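Local coordinates for alcohol oxidase (Myceliophthora thermophila, PDB 6F74), which binds FAD as a VAO-type flavoprotein and probably uses it to oxidise its substrate with molecular oxygen as electron acceptor, at residues V336-L341 with F498-G503; V451-E456 with L530-P535. One frame throughout, in Å; residues are numbered along the deposited sequence.

Contact 1 (V336-L341 with F498-G503)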
ATOM      1  N   VAL A 336      -0.987 -17.900  20.774  1.00 22.89           N
ATOM      2  CA  VAL A 336      -1.088 -17.213  22.069  1.00 23.01           C
ATOM      3  C   VAL A 336      -0.758 -15.733  21.926  1.00 22.60           C
ATOM      4  O   VAL A 336      -1.448 -14.892  22.465  1.00 22.71           O
ATOM      5  CB  VAL A 336      -0.146 -17.843  23.145  1.00 23.23           C
ATOM      6  CG1 VAL A 336      -0.011 -16.948  24.378  1.00 23.30           C
ATOM      7  CG2 VAL A 336      -0.659 -19.211  23.573  1.00 23.77           C
ATOM      8  N   LEU A 337       0.319 -15.438  21.206  1.00 22.20           N
ATOM      9  CA  LEU A 337       0.778 -14.082  20.987  1.00 21.85           C
ATOM     10  C   LEU A 337      -0.301 -13.250  20.302  1.00 21.73           C
ATOM     11  O   LEU A 337      -0.536 -12.096  20.680  1.00 21.72           O
ATOM     12  CB  LEU A 337       2.068 -14.074  20.144  1.00 21.51           C
ATOM     13  CG  LEU A 337       2.619 -12.719  19.679  1.00 21.16           C
ATOM     14  CD1 LEU A 337       4.141 -12.746  19.590  1.00 21.05           C
ATOM     15  CD2 LEU A 337       2.060 -12.265  18.323  1.00 20.87           C
ATOM     16  N   HIS A 338      -0.923 -13.823  19.273  1.00 21.70           N
ATOM     17  CA  HIS A 338      -2.032 -13.154  18.606  1.00 21.65           C
ATOM     18  C   HIS A 338      -3.142 -12.788  19.606  1.00 22.07           C
ATOM     19  O   HIS A 338      -3.683 -11.692  19.546  1.00 22.05           O
ATOM     20  CB  HIS A 338      -2.594 -13.976  17.432  1.00 21.66           C
ATOM     21  CG  HIS A 338      -1.814 -13.827  16.159  1.00 21.23           C
ATOM     22  ND1 HIS A 338      -0.519 -14.268  16.015  1.00 21.07           N
ATOM     23  CD2 HIS A 338      -2.168 -13.313  14.960  1.00 20.99           C
ATOM     24  CE1 HIS A 338      -0.098 -14.003  14.794  1.00 20.75           C
ATOM     25  NE2 HIS A 338      -1.078 -13.419  14.132  1.00 20.67           N
ATOM     26  N   GLN A 339      -3.452 -13.693  20.528  1.00 22.50           N
ATOM     27  CA  GLN A 339      -4.453 -13.409  21.576  1.00 22.98           C
ATOM     28  C   GLN A 339      -4.090 -12.258  22.522  1.00 22.99           C
ATOM     29  O   GLN A 339      -4.983 -11.697  23.163  1.00 23.37           O
ATOM     30  CB  GLN A 339      -4.711 -14.647  22.431  1.00 23.47           C
ATOM     31  CG  GLN A 339      -5.312 -15.830  21.701  1.00 23.68           C
ATOM     32  CD  GLN A 339      -5.657 -16.945  22.673  1.00 24.27           C
ATOM     33  OE1 GLN A 339      -4.780 -17.640  23.151  1.00 24.29           O
ATOM     34  NE2 GLN A 339      -6.931 -17.115  22.956  1.00 24.81           N
ATOM     35  N   GLN A 340      -2.793 -11.954  22.651  1.00 22.67           N
ATOM     36  CA  GLN A 340      -2.334 -10.893  23.531  1.00 22.74           C
ATOM     37  C   GLN A 340      -2.316  -9.508  22.874  1.00 22.49           C
ATOM     38  O   GLN A 340      -2.130  -8.495  23.572  1.00 22.65           O
ATOM     39  CB  GLN A 340      -0.933 -11.195  24.040  1.00 22.62           C
ATOM     40  CG  GLN A 340      -0.783 -12.498  24.775  1.00 22.89           C
ATOM     41  CD  GLN A 340      -1.790 -12.639  25.914  1.00 23.45           C
ATOM     42  OE1 GLN A 340      -2.000 -11.709  26.699  1.00 23.68           O
ATOM     43  NE2 GLN A 340      -2.424 -13.792  25.988  1.00 23.74           N
ATOM     44  N   LEU A 341      -2.521  -9.451  21.555  1.00 22.15           N
ATOM     45  CA  LEU A 341      -2.324  -8.197  20.845  1.00 21.88           C
ATOM     46  C   LEU A 341      -3.267  -7.092  21.252  1.00 22.22           C
ATOM     47  O   LEU A 341      -2.838  -5.933  21.353  1.00 22.20           O
ATOM     48  CB  LEU A 341      -2.326  -8.401  19.297  1.00 21.46           C
ATOM     49  CG  LEU A 341      -1.160  -9.229  18.744  1.00 21.13           C
ATOM     50  CD1 LEU A 341      -1.234  -9.232  17.224  1.00 20.78           C
ATOM     51  CD2 LEU A 341       0.202  -8.750  19.233  1.00 21.03           C
ATOM     52  N   PHE A 498      -5.392  -4.734  15.002  1.00 21.09           N
ATOM     53  CA  PHE A 498      -4.349  -5.181  14.111  1.00 20.60           C
ATOM     54  C   PHE A 498      -4.881  -5.875  12.868  1.00 20.44           C
ATOM     55  O   PHE A 498      -6.052  -6.210  12.776  1.00 20.72           O
ATOM     56  CB  PHE A 498      -3.350  -6.076  14.854  1.00 20.55           C
ATOM     57  CG  PHE A 498      -3.868  -7.439  15.230  1.00 20.76           C
ATOM     58  CD1 PHE A 498      -4.498  -7.644  16.456  1.00 21.21           C
ATOM     59  CD2 PHE A 498      -3.652  -8.539  14.410  1.00 20.59           C
ATOM     60  CE1 PHE A 498      -4.951  -8.897  16.813  1.00 21.46           C
ATOM     61  CE2 PHE A 498      -4.090  -9.799  14.780  1.00 20.86           C
ATOM     62  CZ  PHE A 498      -4.744  -9.983  15.975  1.00 21.30           C
ATOM     63  N   VAL A 499      -3.981  -6.036  11.900  1.00 20.03           N
ATOM     64  CA  VAL A 499      -4.250  -6.708  10.645  1.00 19.87           C
ATOM     65  C   VAL A 499      -3.331  -7.914  10.526  1.00 19.73           C
ATOM     66  O   VAL A 499      -2.172  -7.861  10.916  1.00 19.59           O
ATOM     67  CB  VAL A 499      -4.029  -5.769   9.453  1.00 19.57           C
ATOM     68  CG1 VAL A 499      -4.446  -6.447   8.148  1.00 19.46           C
ATOM     69  CG2 VAL A 499      -4.821  -4.474   9.654  1.00 19.76           C
ATOM     70  N   MET A 500      -3.875  -9.013  10.006  1.00 19.86           N
ATOM     71  CA  MET A 500      -3.061 -10.167   9.590  1.00 19.78           C
ATOM     72  C   MET A 500      -2.984 -10.142   8.082  1.00 19.56           C
ATOM     73  O   MET A 500      -4.012  -9.969   7.404  1.00 19.64           O
ATOM     74  CB  MET A 500      -3.667 -11.486  10.055  1.00 20.17           C
ATOM     75  CG  MET A 500      -3.659 -11.642  11.567  1.00 20.42           C
ATOM     76  SD  MET A 500      -4.629 -12.990  12.234  1.00 21.00           S
ATOM     77  CE  MET A 500      -3.655 -14.420  11.824  1.00 21.03           C
ATOM     78  N   ILE A 501      -1.767 -10.249   7.563  1.00 19.32           N
ATOM     79  CA  ILE A 501      -1.510 -10.411   6.140  1.00 19.16           C
ATOM     80  C   ILE A 501      -0.804 -11.751   5.940  1.00 19.31           C
ATOM     81  O   ILE A 501       0.134 -12.079   6.655  1.00 19.33           O
ATOM     82  CB  ILE A 501      -0.634  -9.276   5.613  1.00 18.82           C
ATOM     83  CG1 ILE A 501      -1.388  -7.964   5.792  1.00 18.76           C
ATOM     84  CG2 ILE A 501      -0.267  -9.488   4.154  1.00 18.70           C
ATOM     85  CD1 ILE A 501      -0.682  -6.726   5.302  1.00 18.51           C
ATOM     86  N   SER A 502      -1.291 -12.533   4.988  1.00 19.47           N
ATOM     87  CA  SER A 502      -0.683 -13.824   4.638  1.00 19.71           C
ATOM     88  C   SER A 502      -0.552 -13.879   3.128  1.00 19.65           C
ATOM     89  O   SER A 502      -1.453 -13.482   2.418  1.00 19.61           O
ATOM     90  CB  SER A 502      -1.534 -14.972   5.159  1.00 20.17           C
ATOM     91  OG  SER A 502      -0.918 -16.236   4.939  1.00 20.48           O
ATOM     92  N   GLY A 503       0.570 -14.360   2.622  1.00 19.67           N
ATOM     93  CA  GLY A 503       0.783 -14.364   1.154  1.00 19.65           C
ATOM     94  C   GLY A 503       1.793 -15.411   0.711  1.00 19.94           C
ATOM     95  O   GLY A 503       2.440 -16.045   1.543  1.00 20.13           O
TER
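L341 sets a methyl group squarely on the ring of F498: its CD1 stands 3.5 Å from the ring centroid and only 2° off the normal, a CH-pi contact over the centre of one face. CB of the same leucine lies above the CE1 side of the ring, 3.6 Å from F498 CE1; the two side chains cross at about a right angle. CG of F498 lies between the backbone N and the carbonyl carbon (chi1 71°), and this turns the ring up from strand 498-503 toward helix 328-346. One helical turn before L341, H338 leans in obliquely, its CD2 4.0 Å from F498 CE2, with the two ring planes at 75°. Its other neighbour is M500, which arrives from the opposite direction: the chain bends at its last torsion, and CE comes to rest 3.6 Å from H338 NE2 while SD lies at the imidazole edge, 4.7 Å from the ring centroid. H338 ND1 is hydrogen-bonded to I334 O in its own helix. V470 of the adjacent strand also touches both H338 and L341. Helix 328-346 thus packs on the seven-stranded antiparallel sheet, consistent with the substrate (cap) domain of VAO-type flavoproteins, through dispersion and weak CH-pi and sulfur-aromatic contacts, the bond to I334 limiting how the buried imidazole can turn.

Contact 2 (V451-E456 with L530-P535)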
ATOM      1  N   VAL A 451      -8.184 -19.684  17.013  1.00 24.72           N
ATOM      2  CA  VAL A 451      -7.023 -18.911  16.620  1.00 23.98           C
ATOM      3  C   VAL A 451      -5.966 -19.868  16.123  1.00 23.89           C
ATOM      4  O   VAL A 451      -5.452 -19.707  15.024  1.00 23.52           O
ATOM      5  CB  VAL A 451      -6.502 -18.066  17.796  1.00 23.76           C
ATOM      6  CG1 VAL A 451      -5.209 -17.363  17.466  1.00 23.10           C
ATOM      7  CG2 VAL A 451      -7.557 -17.051  18.201  1.00 23.91           C
ATOM      8  N   ARG A 452      -5.653 -20.867  16.934  1.00 24.29           N
ATOM      9  CA  ARG A 452      -4.684 -21.903  16.567  1.00 24.36           C
ATOM     10  C   ARG A 452      -4.979 -22.555  15.210  1.00 24.54           C
ATOM     11  O   ARG A 452      -4.049 -22.749  14.401  1.00 24.29           O
ATOM     12  CB  ARG A 452      -4.579 -22.957  17.657  1.00 24.93           C
ATOM     13  CG  ARG A 452      -3.432 -23.951  17.513  1.00 25.04           C
ATOM     14  CD  ARG A 452      -2.071 -23.273  17.335  1.00 24.40           C
ATOM     15  NE  ARG A 452      -0.998 -24.259  17.223  1.00 24.60           N
ATOM     16  CZ  ARG A 452      -0.698 -24.971  16.131  1.00 24.77           C
ATOM     17  NH1 ARG A 452      -1.389 -24.835  14.988  1.00 24.72           N
ATOM     18  NH2 ARG A 452       0.312 -25.831  16.192  1.00 25.03           N
ATOM     19  N   GLU A 453      -6.252 -22.823  14.944  1.00 25.01           N
ATOM     20  CA  GLU A 453      -6.678 -23.352  13.654  1.00 25.24           C
ATOM     21  C   GLU A 453      -6.423 -22.362  12.480  1.00 24.58           C
ATOM     22  O   GLU A 453      -6.002 -22.752  11.380  1.00 24.54           O
ATOM     23  CB  GLU A 453      -8.176 -23.704  13.720  1.00 25.92           C
ATOM     24  CG  GLU A 453      -8.623 -24.526  12.510  1.00 26.37           C
ATOM     25  CD  GLU A 453     -10.062 -24.380  12.087  1.00 26.81           C
ATOM     26  OE1 GLU A 453     -10.650 -23.245  12.145  1.00 26.49           O
ATOM     27  OE2 GLU A 453     -10.539 -25.479  11.702  1.00 27.56           O
ATOM     28  N   ALA A 454      -6.677 -21.079  12.710  1.00 24.13           N
ATOM     29  CA  ALA A 454      -6.363 -20.050  11.718  1.00 23.51           C
ATOM     30  C   ALA A 454      -4.855 -19.978  11.433  1.00 23.03           C
ATOM     31  O   ALA A 454      -4.432 -19.977  10.273  1.00 22.82           O
ATOM     32  CB  ALA A 454      -6.867 -18.695  12.184  1.00 23.20           C
ATOM     33  N   ILE A 455      -4.072 -19.923  12.499  1.00 22.92           N
ATOM     34  CA  ILE A 455      -2.608 -19.964  12.418  1.00 22.60           C
ATOM     35  C   ILE A 455      -2.121 -21.207  11.662  1.00 22.94           C
ATOM     36  O   ILE A 455      -1.249 -21.081  10.809  1.00 22.67           O
ATOM     37  CB  ILE A 455      -1.962 -19.885  13.819  1.00 22.59           C
ATOM     38  CG1 ILE A 455      -2.234 -18.518  14.492  1.00 22.26           C
ATOM     39  CG2 ILE A 455      -0.476 -20.161  13.786  1.00 22.43           C
ATOM     40  CD1 ILE A 455      -1.795 -17.284  13.719  1.00 21.68           C
ATOM     41  N   GLU A 456      -2.688 -22.380  11.946  1.00 23.58           N
ATOM     42  CA  GLU A 456      -2.282 -23.600  11.256  1.00 24.02           C
ATOM     43  C   GLU A 456      -2.426 -23.460   9.749  1.00 23.91           C
ATOM     44  O   GLU A 456      -1.495 -23.744   9.024  1.00 23.85           O
ATOM     45  CB  GLU A 456      -3.089 -24.819  11.746  1.00 24.83           C
ATOM     46  CG  GLU A 456      -2.622 -26.173  11.223  1.00 25.43           C
ATOM     47  CD  GLU A 456      -1.177 -26.476  11.570  1.00 25.33           C
ATOM     48  OE1 GLU A 456      -0.694 -26.133  12.692  1.00 25.11           O
ATOM     49  OE2 GLU A 456      -0.480 -27.002  10.678  1.00 25.49           O
ATOM     50  N   LEU A 530      -8.754 -16.748   7.397  1.00 22.61           N
ATOM     51  CA  LEU A 530      -8.757 -15.457   8.082  1.00 22.26           C
ATOM     52  C   LEU A 530     -10.159 -14.903   8.238  1.00 22.61           C
ATOM     53  O   LEU A 530     -10.468 -14.301   9.279  1.00 22.70           O
ATOM     54  CB  LEU A 530      -7.874 -14.448   7.362  1.00 21.61           C
ATOM     55  CG  LEU A 530      -6.368 -14.685   7.404  1.00 21.24           C
ATOM     56  CD1 LEU A 530      -5.633 -13.631   6.589  1.00 20.68           C
ATOM     57  CD2 LEU A 530      -5.829 -14.750   8.841  1.00 21.26           C
ATOM     58  N   LYS A 531     -11.003 -15.110   7.220  1.00 22.88           N
ATOM     59  CA  LYS A 531     -12.408 -14.710   7.275  1.00 23.34           C
ATOM     60  C   LYS A 531     -13.181 -15.492   8.277  1.00 24.04           C
ATOM     61  O   LYS A 531     -13.998 -14.914   8.999  1.00 24.34           O
ATOM     62  CB  LYS A 531     -13.089 -14.806   5.893  1.00 23.51           C
ATOM     63  CG  LYS A 531     -12.676 -13.676   4.979  1.00 22.89           C
ATOM     64  CD  LYS A 531     -13.500 -13.530   3.710  1.00 23.08           C
ATOM     65  CE  LYS A 531     -12.855 -12.480   2.809  1.00 22.43           C
ATOM     66  NZ  LYS A 531     -13.569 -12.187   1.520  1.00 22.54           N
ATOM     67  N   LYS A 532     -12.940 -16.807   8.333  1.00 24.37           N
ATOM     68  CA  LYS A 532     -13.565 -17.654   9.344  1.00 25.08           C
ATOM     69  C   LYS A 532     -13.184 -17.235  10.753  1.00 24.95           C
ATOM     70  O   LYS A 532     -14.032 -17.240  11.652  1.00 25.49           O
ATOM     71  CB  LYS A 532     -13.208 -19.126   9.128  1.00 25.46           C
ATOM     72  CG  LYS A 532     -13.914 -20.076  10.106  1.00 26.30           C
ATOM     73  CD  LYS A 532     -13.716 -21.535   9.701  1.00 26.80           C
ATOM     74  CE  LYS A 532     -14.312 -22.467  10.721  1.00 27.64           C
ATOM     75  NZ  LYS A 532     -13.701 -23.816  10.600  1.00 28.00           N
ATOM     76  N   LEU A 533     -11.917 -16.895  10.963  1.00 24.30           N
ATOM     77  CA  LEU A 533     -11.478 -16.333  12.237  1.00 24.12           C
ATOM     78  C   LEU A 533     -12.175 -15.023  12.585  1.00 24.11           C
ATOM     79  O   LEU A 533     -12.686 -14.885  13.700  1.00 24.51           O
ATOM     80  CB  LEU A 533      -9.988 -16.077  12.217  1.00 23.44           C
ATOM     81  CG  LEU A 533      -9.366 -15.491  13.495  1.00 23.25           C
ATOM     82  CD1 LEU A 533      -9.581 -16.421  14.681  1.00 23.80           C
ATOM     83  CD2 LEU A 533      -7.886 -15.241  13.219  1.00 22.61           C
ATOM     84  N   ALA A 534     -12.163 -14.073  11.651  1.00 23.70           N
ATOM     85  CA  ALA A 534     -12.818 -12.767  11.858  1.00 23.72           C
ATOM     86  C   ALA A 534     -13.828 -12.445  10.759  1.00 23.92           C
ATOM     87  O   ALA A 534     -13.510 -11.717   9.828  1.00 23.45           O
ATOM     88  CB  ALA A 534     -11.778 -11.667  11.964  1.00 23.07           C
ATOM     89  N   PRO A 535     -15.076 -12.970  10.875  1.00 24.67           N
ATOM     90  CA  PRO A 535     -16.016 -12.854   9.752  1.00 24.92           C
ATOM     91  C   PRO A 535     -16.746 -11.527   9.636  1.00 25.00           C
ATOM     92  O   PRO A 535     -17.372 -11.274   8.618  1.00 25.10           O
ATOM     93  CB  PRO A 535     -16.994 -14.005   9.995  1.00 25.78           C
ATOM     94  CG  PRO A 535     -17.034 -14.133  11.483  1.00 26.11           C
ATOM     95  CD  PRO A 535     -15.669 -13.729  11.991  1.00 25.36           C
TER
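L533 fits its two methyl groups against helix 448-458, CD2 lying 3.7 Å from A454 CB and CD1 4.1 Å from V451 CG2. The small side chain of A454 lets the backbones come near each other, with A454 CA 6.3 Å from L530 CA. At the solvent-exposed side, K532 and E453 extend across at about a right angle. Both have CG anti to the backbone N (chi1 -176° in K532), which carries their charged ends out to meet. The resulting salt bridge is long: K532 NZ gives a weak hydrogen bond of 3.5 Å to E453 OE1.

A much firmer pair lies along helix 448-458 itself. R452 NH1 donates to E456 OE1 at 2.7 Å with an almost straight angle of 173°, in the guanidinium plane and onto the anti lone pair of the carboxylate. Other polar atoms of this pair have partners beyond the two segments: R452 NE pairs with D332, its NH2 with K328 O, and E456 OE2 with R357. K531 NZ forms a salt bridge with D548. Just past helix 512-533, A534 N still bonds back to L530 O, and A534 O accepts from R438 NE. Salt bridges to D332, R357 and D548 thus tie the helices to their surroundings, whereas helices 448-458 and 512-533, packed together against the seven-stranded sheet away from the annotated sites, meet mainly through apolar packing, with one weak ionic link at the surface.

Contacts 1 and 2 lie with their centres 10 Å apart and meet directly: M500 CE is 3.7 Å from L530 CD2, and H338 CE1 is 3.8 Å from I455 CD1. All three helices, 328-346, 448-458 and 512-533, pack beside the seven-stranded antiparallel sheet that contains strand 498-503, and M500 reaches into the core they share. Along the chain the segments alternate, 336-341, 451-456, 498-503 and 530-535, with strand 498-503 leading into helix 512-533. Contact 1 lies nearer the flavin, the side chain of F498 being about 13 Å from FAD. Together they build one continuous apolar layer between sheet and helices, probably in the substrate domain of the VAO-type fold.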